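Local coordinates for protein methionine gamma-lyase (Trichomonas vaginalis, PDB 1E5E) that belongs to the Cys/Met metabolism family of pyridoxal-phosphate-dependent enzymes and assembles as a tetramer of identical chains, at residues M272-Y277 with A386-G391; D328-I333 with S344-P349. All blocks are in the same frame, centred on the assembly; numbering follows the deposited sequence.

Contact 1: M272-Y277 with A386-G391; sequences MKVAEY and ADFKQG
Tyr277 and Phe388 meet between two helices that lie on the five-stranded sheet of the C-terminal domain, in a fold of the aspartate aminotransferase type (fold type I). The segments run almost parallel, 20° apart, with their axes 11.0 Å from one another at closest approach, and the side chains of Val274, Tyr277, Phe388 and Lys389 bridge the gap. Tyr277 carries much of the contact. Its CB heads toward helix 381-396, and CG, anti to the backbone N (chi1 174°), carries the ring on in that direction. On the ring, CE2 comes obliquely to the start of the neighbouring side chain, 4.1 Å from Phe388 CB, and is equally near the backbone N of Lys389. Next comes CZ, 4.1 Å from Lys389 CB. The hydroxyl at the tip lies against aliphatic carbon, since the lysine chain crosses the tyrosine at about a right angle and then leads off, its NZ salt-bridged to Asp393 further along the same helix. One turn before Tyr277, the contact is purely apolar. Val274 places CG1 anti to its own backbone N (chi1 173°), which brings that methyl obliquely to the Phe388 ring, the two side chains crossing at about a right angle. Beneath this pair lies strand 371-375, where Leu374 touches both side chains. The buried end of the interface is thus Val274 CG1 against Phe388 CE2, at 3.8 Å, while its outer end is Tyr277 OH, 3.3 Å from Lys389 CB.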
ATOM      1  N   MET A 272       7.151  33.959  -0.835  1.00 20.59           N
ATOM      2  CA  MET A 272       7.607  35.359  -0.860  1.00 21.98           C
ATOM      3  C   MET A 272       6.712  36.133  -1.832  1.00 22.80           C
ATOM      4  O   MET A 272       6.268  37.235  -1.463  1.00 21.96           O
ATOM      5  CB  MET A 272       9.078  35.492  -1.224  1.00 23.18           C
ATOM      6  CG  MET A 272       9.606  36.928  -1.217  1.00 26.10           C
ATOM      7  SD  MET A 272       9.438  37.775   0.376  1.00 28.67           S
ATOM      8  CE  MET A 272      10.829  37.180   1.295  1.00 31.06           C
ATOM      9  N   LYS A 273       6.401  35.608  -3.029  1.00 20.45           N
ATOM     10  CA  LYS A 273       5.583  36.379  -3.957  1.00 20.09           C
ATOM     11  C   LYS A 273       4.166  36.593  -3.428  1.00 19.74           C
ATOM     12  O   LYS A 273       3.643  37.710  -3.512  1.00 18.57           O
ATOM     13  CB  LYS A 273       5.462  35.721  -5.347  1.00 20.24           C
ATOM     14  CG  LYS A 273       6.807  35.651  -6.052  1.00 22.24           C
ATOM     15  CD  LYS A 273       6.826  34.680  -7.209  1.00 22.10           C
ATOM     16  CE  LYS A 273       8.218  34.721  -7.891  1.00 22.08           C
ATOM     17  NZ  LYS A 273       8.200  33.656  -8.940  1.00 23.41           N
ATOM     18  N   VAL A 274       3.600  35.538  -2.849  1.00 18.26           N
ATOM     19  CA  VAL A 274       2.246  35.633  -2.345  1.00 18.32           C
ATOM     20  C   VAL A 274       2.167  36.570  -1.142  1.00 19.27           C
ATOM     21  O   VAL A 274       1.212  37.372  -1.071  1.00 20.72           O
ATOM     22  CB  VAL A 274       1.648  34.261  -1.998  1.00 17.08           C
ATOM     23  CG1 VAL A 274       0.311  34.419  -1.320  1.00 15.19           C
ATOM     24  CG2 VAL A 274       1.521  33.413  -3.278  1.00 16.79           C
ATOM     25  N   ALA A 275       3.169  36.512  -0.283  1.00 17.67           N
ATOM     26  CA  ALA A 275       3.112  37.367   0.903  1.00 20.21           C
ATOM     27  C   ALA A 275       3.195  38.829   0.474  1.00 21.41           C
ATOM     28  O   ALA A 275       2.451  39.626   1.022  1.00 21.40           O
ATOM     29  CB  ALA A 275       4.218  37.032   1.902  1.00 18.07           C
ATOM     30  N   GLU A 276       4.083  39.167  -0.439  1.00 22.61           N
ATOM     31  CA  GLU A 276       4.233  40.514  -0.948  1.00 24.77           C
ATOM     32  C   GLU A 276       2.931  41.022  -1.562  1.00 24.04           C
ATOM     33  O   GLU A 276       2.541  42.149  -1.287  1.00 21.38           O
ATOM     34  CB  GLU A 276       5.336  40.623  -2.021  1.00 26.80           C
ATOM     35  CG  GLU A 276       6.723  40.465  -1.434  0.50 31.40           C
ATOM     36  CD  GLU A 276       7.973  40.651  -2.238  0.50 33.53           C
ATOM     37  OE1 GLU A 276       7.999  41.100  -3.403  0.50 35.85           O
ATOM     38  OE2 GLU A 276       9.095  40.383  -1.729  0.50 35.03           O
ATOM     39  N   TYR A 277       2.207  40.161  -2.294  1.00 22.35           N
ATOM     40  CA  TYR A 277       0.941  40.579  -2.864  1.00 22.34           C
ATOM     41  C   TYR A 277      -0.080  40.861  -1.776  1.00 22.44           C
ATOM     42  O   TYR A 277      -0.820  41.839  -1.850  1.00 24.08           O
ATOM     43  CB  TYR A 277       0.405  39.479  -3.836  1.00 22.48           C
ATOM     44  CG  TYR A 277      -0.994  39.887  -4.285  1.00 21.35           C
ATOM     45  CD1 TYR A 277      -1.134  40.856  -5.261  1.00 22.08           C
ATOM     46  CD2 TYR A 277      -2.117  39.312  -3.747  1.00 21.48           C
ATOM     47  CE1 TYR A 277      -2.390  41.267  -5.679  1.00 21.86           C
ATOM     48  CE2 TYR A 277      -3.390  39.686  -4.148  1.00 21.60           C
ATOM     49  CZ  TYR A 277      -3.490  40.675  -5.106  1.00 21.49           C
ATOM     50  OH  TYR A 277      -4.712  41.095  -5.510  1.00 23.83           O
ATOM     51  N   ALA A 386      -3.690  35.388  -8.411  1.00 19.08           N
ATOM     52  CA  ALA A 386      -5.007  35.641  -9.009  1.00 21.73           C
ATOM     53  C   ALA A 386      -6.150  35.049  -8.198  1.00 22.79           C
ATOM     54  O   ALA A 386      -7.249  35.629  -8.224  1.00 21.88           O
ATOM     55  CB  ALA A 386      -5.093  35.153 -10.469  1.00 20.19           C
ATOM     56  N   ASP A 387      -5.955  33.925  -7.475  1.00 22.41           N
ATOM     57  CA  ASP A 387      -7.069  33.408  -6.677  1.00 21.69           C
ATOM     58  C   ASP A 387      -7.316  34.367  -5.512  1.00 22.91           C
ATOM     59  O   ASP A 387      -8.469  34.596  -5.087  1.00 21.85           O
ATOM     60  CB  ASP A 387      -6.729  31.997  -6.180  1.00 22.71           C
ATOM     61  CG  ASP A 387      -7.894  31.226  -5.630  1.00 23.23           C
ATOM     62  OD1 ASP A 387      -9.054  31.517  -6.015  1.00 23.48           O
ATOM     63  OD2 ASP A 387      -7.674  30.321  -4.779  1.00 23.15           O
ATOM     64  N   PHE A 388      -6.215  34.878  -4.913  1.00 21.91           N
ATOM     65  CA  PHE A 388      -6.467  35.852  -3.833  1.00 24.43           C
ATOM     66  C   PHE A 388      -7.059  37.152  -4.382  1.00 24.75           C
ATOM     67  O   PHE A 388      -7.959  37.723  -3.752  1.00 25.58           O
ATOM     68  CB  PHE A 388      -5.220  36.143  -3.047  1.00 23.94           C
ATOM     69  CG  PHE A 388      -4.860  35.115  -2.017  1.00 24.62           C
ATOM     70  CD1 PHE A 388      -5.649  34.946  -0.898  1.00 24.75           C
ATOM     71  CD2 PHE A 388      -3.722  34.351  -2.163  1.00 23.65           C
ATOM     72  CE1 PHE A 388      -5.307  34.025   0.078  1.00 24.23           C
ATOM     73  CE2 PHE A 388      -3.398  33.441  -1.175  1.00 26.19           C
ATOM     74  CZ  PHE A 388      -4.179  33.260  -0.060  1.00 24.19           C
ATOM     75  N   LYS A 389      -6.596  37.615  -5.534  1.00 25.59           N
ATOM     76  CA  LYS A 389      -7.159  38.835  -6.112  1.00 27.76           C
ATOM     77  C   LYS A 389      -8.681  38.743  -6.293  1.00 27.60           C
ATOM     78  O   LYS A 389      -9.360  39.688  -5.882  1.00 24.65           O
ATOM     79  CB  LYS A 389      -6.541  39.182  -7.445  1.00 29.41           C
ATOM     80  CG  LYS A 389      -7.259  40.313  -8.193  1.00 32.86           C
ATOM     81  CD  LYS A 389      -6.244  40.966  -9.125  1.00 35.13           C
ATOM     82  CE  LYS A 389      -6.937  41.754 -10.232  1.00 37.34           C
ATOM     83  NZ  LYS A 389      -7.831  42.787  -9.662  1.00 38.18           N
ATOM     84  N   GLN A 390      -9.199  37.690  -6.903  1.00 26.54           N
ATOM     85  CA  GLN A 390     -10.629  37.624  -7.117  1.00 29.43           C
ATOM     86  C   GLN A 390     -11.322  37.531  -5.757  1.00 30.87           C
ATOM     87  O   GLN A 390     -12.350  38.185  -5.558  1.00 31.61           O
ATOM     88  CB  GLN A 390     -11.107  36.503  -8.033  1.00 28.61           C
ATOM     89  CG  GLN A 390     -10.779  35.067  -7.670  1.00 29.29           C
ATOM     90  CD  GLN A 390     -11.789  34.392  -6.780  1.00 30.33           C
ATOM     91  OE1 GLN A 390     -12.933  34.869  -6.756  1.00 29.67           O
ATOM     92  NE2 GLN A 390     -11.418  33.352  -6.030  1.00 29.10           N
ATOM     93  N   GLY A 391     -10.805  36.715  -4.861  1.00 30.71           N
ATOM     94  CA  GLY A 391     -11.422  36.523  -3.552  1.00 31.26           C
ATOM     95  C   GLY A 391     -11.448  37.863  -2.795  1.00 32.93           C
ATOM     96  O   GLY A 391     -12.463  38.186  -2.178  1.00 31.36           O
TER

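Contact 2: D328-I333 with S344-P349; sequences DNLKLI and SLIQHP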
ATOM      1  N   ASP A 328     -14.375  31.206   1.823  1.00 25.07           N
ATOM      2  CA  ASP A 328     -15.401  30.518   1.065  1.00 26.00           C
ATOM      3  C   ASP A 328     -15.328  30.847  -0.412  1.00 26.33           C
ATOM      4  O   ASP A 328     -16.006  30.108  -1.117  1.00 27.30           O
ATOM      5  CB  ASP A 328     -16.814  30.876   1.571  1.00 24.54           C
ATOM      6  CG  ASP A 328     -16.969  30.377   2.996  1.00 25.65           C
ATOM      7  OD1 ASP A 328     -16.106  29.659   3.547  1.00 24.58           O
ATOM      8  OD2 ASP A 328     -17.980  30.718   3.651  1.00 26.62           O
ATOM      9  N   ASN A 329     -14.625  31.849  -0.911  1.00 27.61           N
ATOM     10  CA  ASN A 329     -14.683  32.118  -2.354  1.00 28.76           C
ATOM     11  C   ASN A 329     -13.400  31.814  -3.120  1.00 26.94           C
ATOM     12  O   ASN A 329     -13.161  32.196  -4.271  1.00 24.99           O
ATOM     13  CB  ASN A 329     -15.124  33.593  -2.486  1.00 32.71           C
ATOM     14  CG  ASN A 329     -16.600  33.725  -2.115  1.00 36.83           C
ATOM     15  OD1 ASN A 329     -17.470  33.104  -2.756  1.00 39.65           O
ATOM     16  ND2 ASN A 329     -16.912  34.362  -0.993  1.00 37.55           N
ATOM     17  N   LEU A 330     -12.451  31.220  -2.401  1.00 25.32           N
ATOM     18  CA  LEU A 330     -11.179  30.825  -3.001  1.00 25.06           C
ATOM     19  C   LEU A 330     -11.432  29.597  -3.887  1.00 24.47           C
ATOM     20  O   LEU A 330     -12.179  28.718  -3.471  1.00 23.67           O
ATOM     21  CB  LEU A 330     -10.125  30.539  -1.938  1.00 22.37           C
ATOM     22  CG  LEU A 330      -9.607  31.822  -1.246  1.00 21.39           C
ATOM     23  CD1 LEU A 330      -8.736  31.454  -0.035  1.00 19.98           C
ATOM     24  CD2 LEU A 330      -8.783  32.637  -2.221  1.00 19.66           C
ATOM     25  N   LYS A 331     -10.875  29.618  -5.086  1.00 23.46           N
ATOM     26  CA  LYS A 331     -11.067  28.512  -6.001  1.00 25.57           C
ATOM     27  C   LYS A 331      -9.845  27.610  -6.182  1.00 23.27           C
ATOM     28  O   LYS A 331      -9.994  26.501  -6.685  1.00 23.53           O
ATOM     29  CB  LYS A 331     -11.561  29.025  -7.370  1.00 26.60           C
ATOM     30  CG  LYS A 331     -12.916  29.758  -7.261  1.00 31.04           C
ATOM     31  CD  LYS A 331     -13.098  30.635  -8.502  1.00 33.99           C
ATOM     32  CE  LYS A 331     -14.181  31.700  -8.287  1.00 36.73           C
ATOM     33  NZ  LYS A 331     -15.506  31.335  -8.854  1.00 37.91           N
ATOM     34  N   LEU A 332      -8.635  28.041  -5.898  1.00 21.57           N
ATOM     35  CA  LEU A 332      -7.461  27.215  -6.167  1.00 20.25           C
ATOM     36  C   LEU A 332      -6.876  26.748  -4.844  1.00 20.36           C
ATOM     37  O   LEU A 332      -6.560  25.563  -4.659  1.00 19.28           O
ATOM     38  CB  LEU A 332      -6.503  28.022  -7.022  1.00 20.90           C
ATOM     39  CG  LEU A 332      -5.122  27.383  -7.275  1.00 21.64           C
ATOM     40  CD1 LEU A 332      -5.299  26.028  -7.944  1.00 21.45           C
ATOM     41  CD2 LEU A 332      -4.284  28.364  -8.072  1.00 20.66           C
ATOM     42  N   ILE A 333      -6.783  27.679  -3.898  1.00 17.65           N
ATOM     43  CA  ILE A 333      -6.289  27.387  -2.555  1.00 18.45           C
ATOM     44  C   ILE A 333      -7.351  26.530  -1.850  1.00 19.43           C
ATOM     45  O   ILE A 333      -8.544  26.762  -2.093  1.00 19.88           O
ATOM     46  CB  ILE A 333      -5.941  28.666  -1.801  1.00 19.26           C
ATOM     47  CG1 ILE A 333      -4.807  29.322  -2.626  1.00 21.90           C
ATOM     48  CG2 ILE A 333      -5.420  28.343  -0.401  1.00 18.30           C
ATOM     49  CD1 ILE A 333      -4.722  30.808  -2.484  1.00 24.85           C
ATOM     50  N   SER A 344      -1.639  24.221  -2.009  1.00 18.75           N
ATOM     51  CA  SER A 344      -1.741  25.293  -1.034  1.00 18.64           C
ATOM     52  C   SER A 344      -2.990  25.117  -0.162  1.00 18.67           C
ATOM     53  O   SER A 344      -4.055  24.802  -0.682  1.00 16.36           O
ATOM     54  CB  SER A 344      -1.797  26.633  -1.774  1.00 17.88           C
ATOM     55  OG  SER A 344      -0.608  26.889  -2.486  1.00 17.30           O
ATOM     56  N   LEU A 345      -2.806  25.273   1.142  1.00 16.84           N
ATOM     57  CA  LEU A 345      -3.898  25.025   2.089  1.00 17.71           C
ATOM     58  C   LEU A 345      -4.159  26.300   2.895  1.00 17.90           C
ATOM     59  O   LEU A 345      -3.182  26.967   3.261  1.00 17.38           O
ATOM     60  CB  LEU A 345      -3.565  23.867   3.054  1.00 15.95           C
ATOM     61  CG  LEU A 345      -3.507  22.467   2.407  1.00 19.60           C
ATOM     62  CD1 LEU A 345      -2.995  21.396   3.381  1.00 17.93           C
ATOM     63  CD2 LEU A 345      -4.881  22.055   1.888  1.00 17.88           C
ATOM     64  N   ILE A 346      -5.380  26.534   3.356  1.00 16.74           N
ATOM     65  CA  ILE A 346      -5.676  27.726   4.123  1.00 18.66           C
ATOM     66  C   ILE A 346      -6.718  27.450   5.191  1.00 20.09           C
ATOM     67  O   ILE A 346      -7.648  26.710   4.871  1.00 21.22           O
ATOM     68  CB  ILE A 346      -6.165  28.863   3.187  1.00 18.94           C
ATOM     69  CG1 ILE A 346      -6.064  30.238   3.878  1.00 15.65           C
ATOM     70  CG2 ILE A 346      -7.562  28.634   2.633  1.00 16.98           C
ATOM     71  CD1 ILE A 346      -6.374  31.353   2.888  1.00 15.70           C
ATOM     72  N   GLN A 347      -6.718  28.143   6.324  1.00 20.54           N
ATOM     73  CA  GLN A 347      -7.702  27.888   7.376  1.00 21.02           C
ATOM     74  C   GLN A 347      -7.777  29.072   8.346  1.00 23.59           C
ATOM     75  O   GLN A 347      -6.967  30.004   8.268  1.00 22.71           O
ATOM     76  CB  GLN A 347      -7.356  26.627   8.176  1.00 19.72           C
ATOM     77  CG  GLN A 347      -6.006  26.633   8.895  1.00 19.87           C
ATOM     78  CD  GLN A 347      -6.239  26.819  10.392  1.00 21.50           C
ATOM     79  OE1 GLN A 347      -7.349  26.652  10.906  1.00 21.02           O
ATOM     80  NE2 GLN A 347      -5.168  27.191  11.082  1.00 21.82           N
ATOM     81  N   HIS A 348      -8.714  28.955   9.284  1.00 24.06           N
ATOM     82  CA  HIS A 348      -9.000  30.066  10.195  1.00 24.85           C
ATOM     83  C   HIS A 348      -8.733  29.581  11.606  1.00 23.87           C
ATOM     84  O   HIS A 348      -9.567  28.855  12.156  1.00 25.04           O
ATOM     85  CB  HIS A 348     -10.480  30.458   9.975  1.00 24.96           C
ATOM     86  CG  HIS A 348     -10.919  31.511  10.956  1.00 26.80           C
ATOM     87  ND1 HIS A 348     -11.582  31.220  12.133  1.00 27.27           N
ATOM     88  CD2 HIS A 348     -10.694  32.857  10.965  1.00 27.00           C
ATOM     89  CE1 HIS A 348     -11.810  32.340  12.798  1.00 26.46           C
ATOM     90  NE2 HIS A 348     -11.293  33.345  12.099  1.00 26.83           N
ATOM     91  N   PRO A 349      -7.581  29.864  12.177  1.00 23.14           N
ATOM     92  CA  PRO A 349      -7.181  29.272  13.437  1.00 24.09           C
ATOM     93  C   PRO A 349      -8.126  29.400  14.611  1.00 26.00           C
ATOM     94  O   PRO A 349      -8.363  28.394  15.314  1.00 26.69           O
ATOM     95  CB  PRO A 349      -5.817  29.877  13.749  1.00 24.53           C
ATOM     96  CG  PRO A 349      -5.414  30.697  12.583  1.00 24.42           C
ATOM     97  CD  PRO A 349      -6.493  30.650  11.542  1.00 23.11           C
TER
HETATM   98  O   HOH W   1      -4.969  23.858  -3.213  1.00 17.75           O
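Leu332 O and Ser344 O are tied together by one water, which donates to both: 2.7 Å from the water oxygen to Leu332 O and 2.9 Å to Ser344 O. This bridge closes one end of a buried contact between the loop that follows helix 319-328 and the strand 345-347, and the rest is apolar. Ile333 does most of the work. Its CG2 methyl stands anti to the backbone N, and its CG1 branch takes the place beside that N (chi1 -62°), which points CG2 at Ile346 and leaves CG1 beside Ser344. CG2 runs up against Ile346, 3.7 Å from both CB and CG2 of that residue, the two side chains meeting at a slant. CG1 instead lies 4.1 Å from Ser344 CB. The hydroxyl of this serine is engaged elsewhere: Ser344 OG is hydrogen-bonded to Glu379 OE1 and to the backbone N of Gly377. Further back in the loop, Leu330 comes across Ile346 at about a right angle, CD1 against CD1 at 3.8 Å, with Ile346 CG2 also near the same leucine methyl. Ile346 reaches that far because its CG1 lies anti to the backbone N (chi1 -162°) and the chain continues extended to CD1. Next to the loop, strand 334-335 is the parallel edge neighbour of 345-347, and Thr334 makes backbone hydrogen bonds with Ser344 and Ile346. On the other side of 345-347 runs antiparallel strand 371-375, while Ile346 also touches Leu327 of helix 319-328.

In the fold
Contact 2 is nested in the chain loop closed by contact 1, and the two centres lie 12 Å apart on one side of the chain's centre. Helix 381-396 joins them. Asp387 turns its carboxylate to the loop 328-333: OD2 probably accepts a hydrogen bond from Leu332 N at 2.7 Å and also serves Ile333 N, while OD1 takes Lys331 N and Gln390 NE2. Gln390 NE2 in turn reaches Asn329 O at 2.7 Å. Phe388 packs on Ile333, continuing the apolar layer from one contact into the other. The strand of contact 2 is nearer the pocket, with the Leu345 side chain about 7 Å from a bound N-(hydroxy{3-hydroxy-2-methyl-5-[(phosphonooxy)methyl]pyridin-4-yl}methyl)norvaline.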